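Local coordinates for protein synthesis inhibitor I (Hordeum vulgare, PDB 4FBC) that belongs to the ribosome-inactivating protein family and holds adenosine monophosphate in a pocket of its helix-rich fold, at residues 47-52 / 179-184; 34-39 / 255-260; 147-152 / 158-163. The protein carries 3 engineered substitutions. One frame throughout, in Å; residues are numbered along the deposited sequence.

How the contacts relate
Contacts 1 and 2 adjoin, their centres 6 Å apart, toward the centre of the molecule, where the loop 255-260 runs between helix 25-39, the short strand 49-50 and the junction of helices 157-179 and 181-190. They touch directly: R179 O probably accepts a hydrogen bond from G256 N, and R179 itself belongs to the AMP pocket. Contact 3 lies at the far end of helix 157-179, about 32 Å from contact 1 and 30 Å from contact 2, centre to centre. In sequence contact 2 is outermost, contact 1 lies within its span and contact 3 within both. Helix 157-179 thus runs from a peripheral loop to the ligand-binding centre.

Contact 1: 47-52 / 179-184; sequences HNRPVL and RFQTVS. With AMP (adenosine monophosphate), chain E.
R49 is bent at chi2 and chi3 (chi2 -50°), which folds its guanidinium over to meet the extended side chain of Q181, arriving from the opposite direction. The place is the break between two consecutive helices of the ribosome-inactivating protein fold: helix 157-179 ends, F180 leaves helical geometry and serves as N-cap, and helix 181-190 begins at once. The carboxamide of Q181 stacks on one face of the guanidinium, the two planes 24° apart, with NE2 of Q181 3.3 Å from NE of R49 and displaced toward the rim. On the opposite face of the same group sits P50 CD. R49 NE and Q181 NE2 are both donors and do not bond to each other; both give a hydrogen bond to L255 O, so one carbonyl draws the two groups together, while R49 NH2 bonds to G256 O. The new helix is marked by S184 N bonding to F180 O at 3.0 Å. Upstream, CB of R179 points away from 47-52, and the extended chain beyond it reaches adenosine monophosphate; E176 forms a salt bridge with R179 and W214 a cation-pi contact. AMP O2' lies over one face of that guanidinium. AMP N3 is at the edge, in plane, accepting a hydrogen bond from R179 NH1 at 3.2 Å with an N-H...N angle of 152°.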
# COMPACT_ATOMS: atom_id res chain seq x y z
N HIS A 47 -15.08 12.96 0.19
CA HIS A 47 -15.00 13.53 1.55
C HIS A 47 -13.59 14.04 1.84
O HIS A 47 -13.03 13.83 2.92
CB HIS A 47 -15.44 12.48 2.58
CG HIS A 47 -16.83 11.99 2.37
ND1 HIS A 47 -17.87 12.28 3.24
CD2 HIS A 47 -17.37 11.25 1.38
CE1 HIS A 47 -18.98 11.72 2.79
NE2 HIS A 47 -18.71 11.09 1.66
N ASN A 48 -13.04 14.73 0.84
CA ASN A 48 -11.69 15.31 0.91
C ASN A 48 -10.58 14.28 1.16
O ASN A 48 -9.52 14.62 1.68
CB ASN A 48 -11.63 16.45 1.93
CG ASN A 48 -10.46 17.39 1.69
OD1 ASN A 48 -9.90 17.43 0.58
ND2 ASN A 48 -10.07 18.15 2.72
N ARG A 49 -10.83 13.04 0.77
CA ARG A 49 -9.79 12.02 0.75
C ARG A 49 -9.51 11.70 -0.71
O ARG A 49 -10.44 11.67 -1.53
CB ARG A 49 -10.24 10.74 1.46
CG ARG A 49 -10.56 10.91 2.94
CD ARG A 49 -9.44 11.63 3.69
NE ARG A 49 -8.14 11.01 3.49
CZ ARG A 49 -6.98 11.64 3.62
NH1 ARG A 49 -6.96 12.92 3.97
NH2 ARG A 49 -5.83 10.99 3.41
N PRO A 50 -8.23 11.46 -1.05
CA PRO A 50 -7.90 11.18 -2.46
C PRO A 50 -8.44 9.82 -2.94
O PRO A 50 -8.58 8.88 -2.15
CB PRO A 50 -6.37 11.21 -2.47
CG PRO A 50 -5.97 10.78 -1.08
CD PRO A 50 -7.06 11.36 -0.17
N VAL A 51 -8.75 9.73 -4.23
CA VAL A 51 -9.18 8.45 -4.83
C VAL A 51 -8.19 8.15 -5.93
O VAL A 51 -7.77 9.05 -6.65
CB VAL A 51 -10.60 8.55 -5.45
CG1 VAL A 51 -11.04 7.19 -6.01
CG2 VAL A 51 -11.61 9.05 -4.41
N LEU A 52 -7.78 6.89 -6.04
CA LEU A 52 -6.89 6.47 -7.10
C LEU A 52 -7.63 6.58 -8.42
O LEU A 52 -8.86 6.47 -8.45
CB LEU A 52 -6.46 5.02 -6.87
CG LEU A 52 -5.44 4.79 -5.76
CD1 LEU A 52 -5.52 3.37 -5.22
CD2 LEU A 52 -4.06 5.06 -6.32
N ARG A 179 -2.70 3.15 2.29
CA ARG A 179 -4.14 2.98 2.13
C ARG A 179 -4.98 3.51 3.29
O ARG A 179 -6.09 3.98 3.07
CB ARG A 179 -4.47 1.51 1.92
CG ARG A 179 -4.07 0.98 0.55
CD ARG A 179 -4.10 -0.53 0.57
NE ARG A 179 -3.82 -1.10 -0.76
CZ ARG A 179 -3.25 -2.28 -0.95
NH1 ARG A 179 -2.89 -3.02 0.09
NH2 ARG A 179 -3.04 -2.73 -2.18
N PHE A 180 -4.46 3.40 4.51
CA PHE A 180 -5.26 3.67 5.71
C PHE A 180 -4.60 4.62 6.69
O PHE A 180 -3.47 4.38 7.10
CB PHE A 180 -5.56 2.36 6.45
CG PHE A 180 -6.35 1.38 5.65
CD1 PHE A 180 -7.71 1.57 5.46
CD2 PHE A 180 -5.72 0.29 5.06
CE1 PHE A 180 -8.44 0.67 4.70
CE2 PHE A 180 -6.45 -0.60 4.30
CZ PHE A 180 -7.80 -0.41 4.13
N GLN A 181 -5.32 5.67 7.06
CA GLN A 181 -4.84 6.62 8.08
C GLN A 181 -4.73 5.95 9.44
O GLN A 181 -3.93 6.36 10.28
CB GLN A 181 -5.77 7.83 8.18
CG GLN A 181 -5.97 8.59 6.86
CD GLN A 181 -6.50 9.98 7.08
OE1 GLN A 181 -5.81 10.83 7.65
NE2 GLN A 181 -7.74 10.23 6.65
N THR A 182 -5.54 4.93 9.66
CA THR A 182 -5.47 4.18 10.91
C THR A 182 -4.13 3.47 11.01
O THR A 182 -3.42 3.57 12.03
CB THR A 182 -6.60 3.15 11.00
OG1 THR A 182 -6.70 2.49 9.73
CG2 THR A 182 -7.93 3.81 11.34
N VAL A 183 -3.76 2.75 9.95
CA VAL A 183 -2.49 2.03 9.93
C VAL A 183 -1.26 2.96 9.95
O VAL A 183 -0.30 2.70 10.67
CB VAL A 183 -2.41 1.06 8.75
CG1 VAL A 183 -1.05 0.37 8.69
CG2 VAL A 183 -3.55 0.02 8.85
N SER A 184 -1.30 4.05 9.18
CA SER A 184 -0.16 4.96 9.13
C SER A 184 0.02 5.65 10.48
O SER A 184 1.15 5.83 10.96
CB SER A 184 -0.28 5.98 7.99
OG SER A 184 -1.30 6.95 8.22
P AMP E . -7.28 -9.84 -4.57
O1P AMP E . -6.47 -11.08 -4.25
O2P AMP E . -8.79 -9.95 -4.59
O3P AMP E . -6.80 -9.24 -5.88
O5' AMP E . -6.84 -8.66 -3.59
C5' AMP E . -7.60 -8.34 -2.43
C4' AMP E . -6.91 -7.29 -1.60
O4' AMP E . -5.69 -7.84 -1.03
C3' AMP E . -6.44 -6.05 -2.35
O3' AMP E . -7.47 -5.09 -2.54
C2' AMP E . -5.29 -5.54 -1.49
O2' AMP E . -5.79 -4.81 -0.36
C1' AMP E . -4.68 -6.86 -0.99
N9 AMP E . -3.54 -7.31 -1.82
C8 AMP E . -3.52 -8.41 -2.61
N7 AMP E . -2.32 -8.57 -3.24
C5 AMP E . -1.54 -7.54 -2.85
C6 AMP E . -0.15 -7.09 -3.12
N6 AMP E . 0.66 -7.79 -3.96
N1 AMP E . 0.29 -5.96 -2.49
C2 AMP E . -0.51 -5.26 -1.66
N3 AMP E . -1.77 -5.61 -1.36
C4 AMP E . -2.34 -6.72 -1.91

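Contact 2: 34-39 / 255-260; sequences GIRNKL and LGILLF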
# COMPACT_ATOMS: atom_id res chain seq x y z
N GLY A 34 2.89 11.88 1.18
CA GLY A 34 3.42 12.26 -0.12
C GLY A 34 3.11 11.19 -1.15
O GLY A 34 2.82 11.51 -2.30
N ILE A 35 3.17 9.93 -0.73
CA ILE A 35 2.74 8.81 -1.59
C ILE A 35 1.27 8.96 -1.97
O ILE A 35 0.92 8.87 -3.15
CB ILE A 35 2.99 7.43 -0.94
CG1 ILE A 35 4.49 7.22 -0.70
CG2 ILE A 35 2.44 6.31 -1.83
CD1 ILE A 35 4.86 5.98 0.07
N ARG A 36 0.40 9.19 -0.98
CA ARG A 36 -1.01 9.36 -1.27
C ARG A 36 -1.22 10.51 -2.25
O ARG A 36 -2.01 10.40 -3.19
CB ARG A 36 -1.79 9.65 0.01
CG ARG A 36 -1.77 8.53 1.01
CD ARG A 36 -2.36 9.04 2.33
NE ARG A 36 -2.36 7.99 3.33
CZ ARG A 36 -2.44 8.22 4.64
NH1 ARG A 36 -2.52 9.48 5.08
NH2 ARG A 36 -2.41 7.20 5.49
N ASN A 37 -0.51 11.61 -2.02
CA ASN A 37 -0.67 12.81 -2.82
C ASN A 37 -0.27 12.58 -4.28
O ASN A 37 -0.97 12.99 -5.20
CB ASN A 37 0.12 13.97 -2.22
CG ASN A 37 0.02 15.24 -3.05
OD1 ASN A 37 0.99 15.65 -3.69
ND2 ASN A 37 -1.15 15.87 -3.04
N LYS A 38 0.86 11.90 -4.49
CA LYS A 38 1.33 11.63 -5.84
C LYS A 38 0.51 10.56 -6.58
O LYS A 38 0.52 10.52 -7.82
CB LYS A 38 2.82 11.29 -5.84
CG LYS A 38 3.69 12.49 -5.45
CD LYS A 38 5.16 12.22 -5.72
CE LYS A 38 5.95 13.52 -5.69
NZ LYS A 38 7.41 13.27 -5.93
N LEU A 39 -0.21 9.73 -5.84
CA LEU A 39 -1.05 8.68 -6.44
C LEU A 39 -2.44 9.17 -6.87
O LEU A 39 -3.12 8.53 -7.67
CB LEU A 39 -1.22 7.50 -5.46
CG LEU A 39 -0.04 6.57 -5.20
CD1 LEU A 39 -0.36 5.57 -4.08
CD2 LEU A 39 0.32 5.84 -6.49
N LEU A 255 -9.80 6.20 5.76
CA LEU A 255 -9.22 5.98 4.43
C LEU A 255 -8.07 6.95 4.15
O LEU A 255 -8.25 8.17 4.18
CB LEU A 255 -10.31 6.10 3.35
CG LEU A 255 -11.27 4.90 3.27
CD1 LEU A 255 -12.58 5.31 2.63
CD2 LEU A 255 -10.62 3.74 2.53
N GLY A 256 -6.88 6.40 3.89
CA GLY A 256 -5.75 7.20 3.44
C GLY A 256 -5.90 7.58 1.97
O GLY A 256 -5.79 8.75 1.61
N ILE A 257 -6.18 6.58 1.13
CA ILE A 257 -6.51 6.82 -0.28
C ILE A 257 -7.44 5.70 -0.72
O ILE A 257 -7.23 4.56 -0.33
CB ILE A 257 -5.24 6.94 -1.19
CG1 ILE A 257 -5.63 7.24 -2.65
CG2 ILE A 257 -4.33 5.70 -1.07
CD1 ILE A 257 -4.42 7.68 -3.53
N LEU A 258 -8.49 6.04 -1.46
CA LEU A 258 -9.51 5.06 -1.83
C LEU A 258 -9.09 4.32 -3.10
O LEU A 258 -8.54 4.92 -4.01
CB LEU A 258 -10.87 5.74 -2.08
CG LEU A 258 -11.74 6.20 -0.91
CD1 LEU A 258 -11.12 7.42 -0.21
CD2 LEU A 258 -13.16 6.51 -1.35
N LEU A 259 -9.37 3.02 -3.15
CA LEU A 259 -9.32 2.28 -4.42
C LEU A 259 -10.48 2.76 -5.28
O LEU A 259 -11.59 2.97 -4.78
CB LEU A 259 -9.49 0.78 -4.15
CG LEU A 259 -9.52 -0.16 -5.37
CD1 LEU A 259 -8.17 -0.17 -6.04
CD2 LEU A 259 -9.90 -1.56 -4.91
N PHE A 260 -10.25 2.96 -6.57
CA PHE A 260 -11.38 3.31 -7.41
C PHE A 260 -12.33 2.11 -7.52
O PHE A 260 -11.91 0.99 -7.79
CB PHE A 260 -10.95 3.76 -8.81
CG PHE A 260 -12.11 4.14 -9.67
CD1 PHE A 260 -12.71 5.38 -9.53
CD2 PHE A 260 -12.63 3.23 -10.58
CE1 PHE A 260 -13.81 5.73 -10.30
CE2 PHE A 260 -13.73 3.57 -11.35
CZ PHE A 260 -14.32 4.81 -11.22
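The guanidinium of R36 lies with one face against the backbone of G256, whose CA sits 3.4 Å above the plane and displaced toward the rim. NE of R36 is the nearest atom of that group, 3.5 Å from G256 CA. The chain leading there is fully extended from CG to NE, so the R36 side chain runs alongside the glycine, and its CD comes to 3.5 Å from G256 O. With no side chain at position 256 the flat group can settle directly on the main chain. Its N-H groups go to other partners: NE bonds to T178 O, and NH2 to A177 O and S184 OG. The positive charge thus meets main-chain carbonyls at the C-terminal end of helix 157-179, which would probably favour it electrostatically. This is how the last turns of helix 25-39 are joined, in the ribosome-inactivating protein fold, to the irregular chain that follows helix 248-254. I257 comes from that chain with its CB directed toward the helix. With CG1 anti to its backbone N (chi1 -178°) and the chain continuing extended, its tip CD1 reaches between two helix residues, 3.6 Å from R36 O and 3.7 Å from L39 CB, so that L39 is met at the base of its side chain. The second branch of I257 stays nearer the arginine stem, CG2 lying 4.3 Å from R36 CG. All four touching residues are buried; T178 also packs on both I257 and L39, and I87, a residue of the AMP pocket, lies against I257. On the main chain of the loop, I257 O accepts a hydrogen bond from W214 NE1, another pocket residue.

Contact 3: 147-152 / 158-163; sequences HGRTKA and PKQQQA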
# COMPACT_ATOMS: atom_id res chain seq x y z
N HIS A 147 17.11 -6.71 1.19
CA HIS A 147 18.16 -6.01 0.46
C HIS A 147 19.41 -6.88 0.31
O HIS A 147 20.18 -6.71 -0.63
CB HIS A 147 18.53 -4.71 1.17
CG HIS A 147 19.26 -3.72 0.31
ND1 HIS A 147 20.33 -2.99 0.76
CD2 HIS A 147 19.05 -3.33 -0.97
CE1 HIS A 147 20.76 -2.19 -0.20
NE2 HIS A 147 20.00 -2.38 -1.27
N GLY A 148 19.62 -7.80 1.25
CA GLY A 148 20.81 -8.63 1.26
C GLY A 148 20.70 -9.92 0.47
O GLY A 148 21.67 -10.66 0.32
N ARG A 149 19.50 -10.20 -0.04
CA ARG A 149 19.26 -11.38 -0.87
C ARG A 149 20.15 -11.35 -2.11
O ARG A 149 20.28 -10.32 -2.77
CB ARG A 149 17.78 -11.43 -1.27
CG ARG A 149 17.29 -12.77 -1.75
CD ARG A 149 15.80 -12.76 -2.04
NE ARG A 149 15.35 -14.06 -2.54
CZ ARG A 149 14.97 -15.06 -1.76
NH1 ARG A 149 14.96 -14.90 -0.45
NH2 ARG A 149 14.58 -16.22 -2.30
N THR A 150 20.81 -12.46 -2.44
CA THR A 150 21.53 -12.51 -3.70
C THR A 150 20.98 -13.61 -4.60
O THR A 150 20.43 -14.61 -4.12
CB THR A 150 23.07 -12.66 -3.53
OG1 THR A 150 23.43 -14.04 -3.62
CG2 THR A 150 23.53 -12.09 -2.19
N LYS A 151 21.12 -13.40 -5.91
CA LYS A 151 20.57 -14.31 -6.91
C LYS A 151 21.12 -15.73 -6.74
O LYS A 151 20.44 -16.71 -7.05
CB LYS A 151 20.88 -13.79 -8.31
CG LYS A 151 19.93 -14.30 -9.39
CD LYS A 151 20.33 -13.78 -10.77
CE LYS A 151 19.11 -13.37 -11.57
NZ LYS A 151 19.33 -13.48 -13.05
N ALA A 152 22.35 -15.83 -6.23
CA ALA A 152 23.04 -17.12 -6.14
C ALA A 152 22.82 -17.91 -4.85
O ALA A 152 23.25 -19.06 -4.76
CB ALA A 152 24.54 -16.93 -6.39
N PRO A 158 14.17 -21.91 6.28
CA PRO A 158 14.27 -20.76 7.19
C PRO A 158 14.42 -19.41 6.47
O PRO A 158 13.82 -18.42 6.92
CB PRO A 158 15.54 -21.07 8.00
CG PRO A 158 15.65 -22.56 7.97
CD PRO A 158 15.16 -22.95 6.60
N LYS A 159 15.20 -19.36 5.39
CA LYS A 159 15.40 -18.11 4.66
C LYS A 159 14.10 -17.62 4.02
O LYS A 159 13.80 -16.42 4.04
CB LYS A 159 16.50 -18.26 3.60
CG LYS A 159 17.90 -18.45 4.18
CD LYS A 159 18.97 -18.15 3.13
CE LYS A 159 20.38 -18.48 3.64
NZ LYS A 159 20.81 -19.86 3.25
N GLN A 160 13.33 -18.55 3.46
CA GLN A 160 12.04 -18.21 2.86
C GLN A 160 11.08 -17.69 3.92
O GLN A 160 10.35 -16.73 3.68
CB GLN A 160 11.42 -19.43 2.16
CG GLN A 160 12.12 -19.84 0.89
CD GLN A 160 11.91 -18.85 -0.24
OE1 GLN A 160 12.83 -18.14 -0.64
NE2 GLN A 160 10.70 -18.81 -0.78
N GLN A 161 11.09 -18.32 5.09
CA GLN A 161 10.25 -17.86 6.19
C GLN A 161 10.64 -16.44 6.61
O GLN A 161 9.77 -15.59 6.80
CB GLN A 161 10.30 -18.82 7.38
CG GLN A 161 9.24 -18.55 8.42
CD GLN A 161 7.89 -18.20 7.81
OE1 GLN A 161 7.38 -18.90 6.92
NE2 GLN A 161 7.30 -17.10 8.27
N GLN A 162 11.94 -16.19 6.73
CA GLN A 162 12.44 -14.84 6.97
C GLN A 162 11.97 -13.86 5.90
O GLN A 162 11.51 -12.76 6.21
CB GLN A 162 13.97 -14.81 7.04
CG GLN A 162 14.53 -13.38 6.98
CD GLN A 162 16.05 -13.31 7.05
OE1 GLN A 162 16.62 -13.03 8.11
NE2 GLN A 162 16.71 -13.56 5.92
N ALA A 163 12.07 -14.27 4.64
CA ALA A 163 11.67 -13.40 3.53
C ALA A 163 10.16 -13.12 3.54
O ALA A 163 9.75 -11.99 3.26
CB ALA A 163 12.10 -13.99 2.20
O HOH W 1 15.36 -17.63 0.49
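Q160, near the start of helix 157-179, meets R149 from the loop before the helix. Its CB points away from that loop, but CG lies beside the backbone N and a bend at chi2 (-70°) brings the amide back toward the arginine. OE1 then accepts a hydrogen bond of 3.1 Å from R149 NH2, the donor lying nearly along the C=O axis (164°) and OE1 18° out of the guanidinium plane. A water adds a second link: it donates to Q160 OE1 at 2.8 Å and accepts from R149 NH1 at 2.9 Å. OE1 is thus gripped twice, while Q160 NE2 gives its hydrogen bond to V113 O, fixing the rotation of the amide. One helical turn on, A163 directs its CB at the arginine, 4.0 Å from R149 NH1, and its backbone N bonds to K159 O at 2.8 Å. R149 reaches both residues through a chain extended from CG to NE, and also makes a cation-pi contact with W100 on strand 99-101. The whole is a loop joining two successive helices, 136-147 and 157-179, of the ribosome-inactivating protein fold, its arginine tied to the first turns of the second helix by a direct bond and a bridging water.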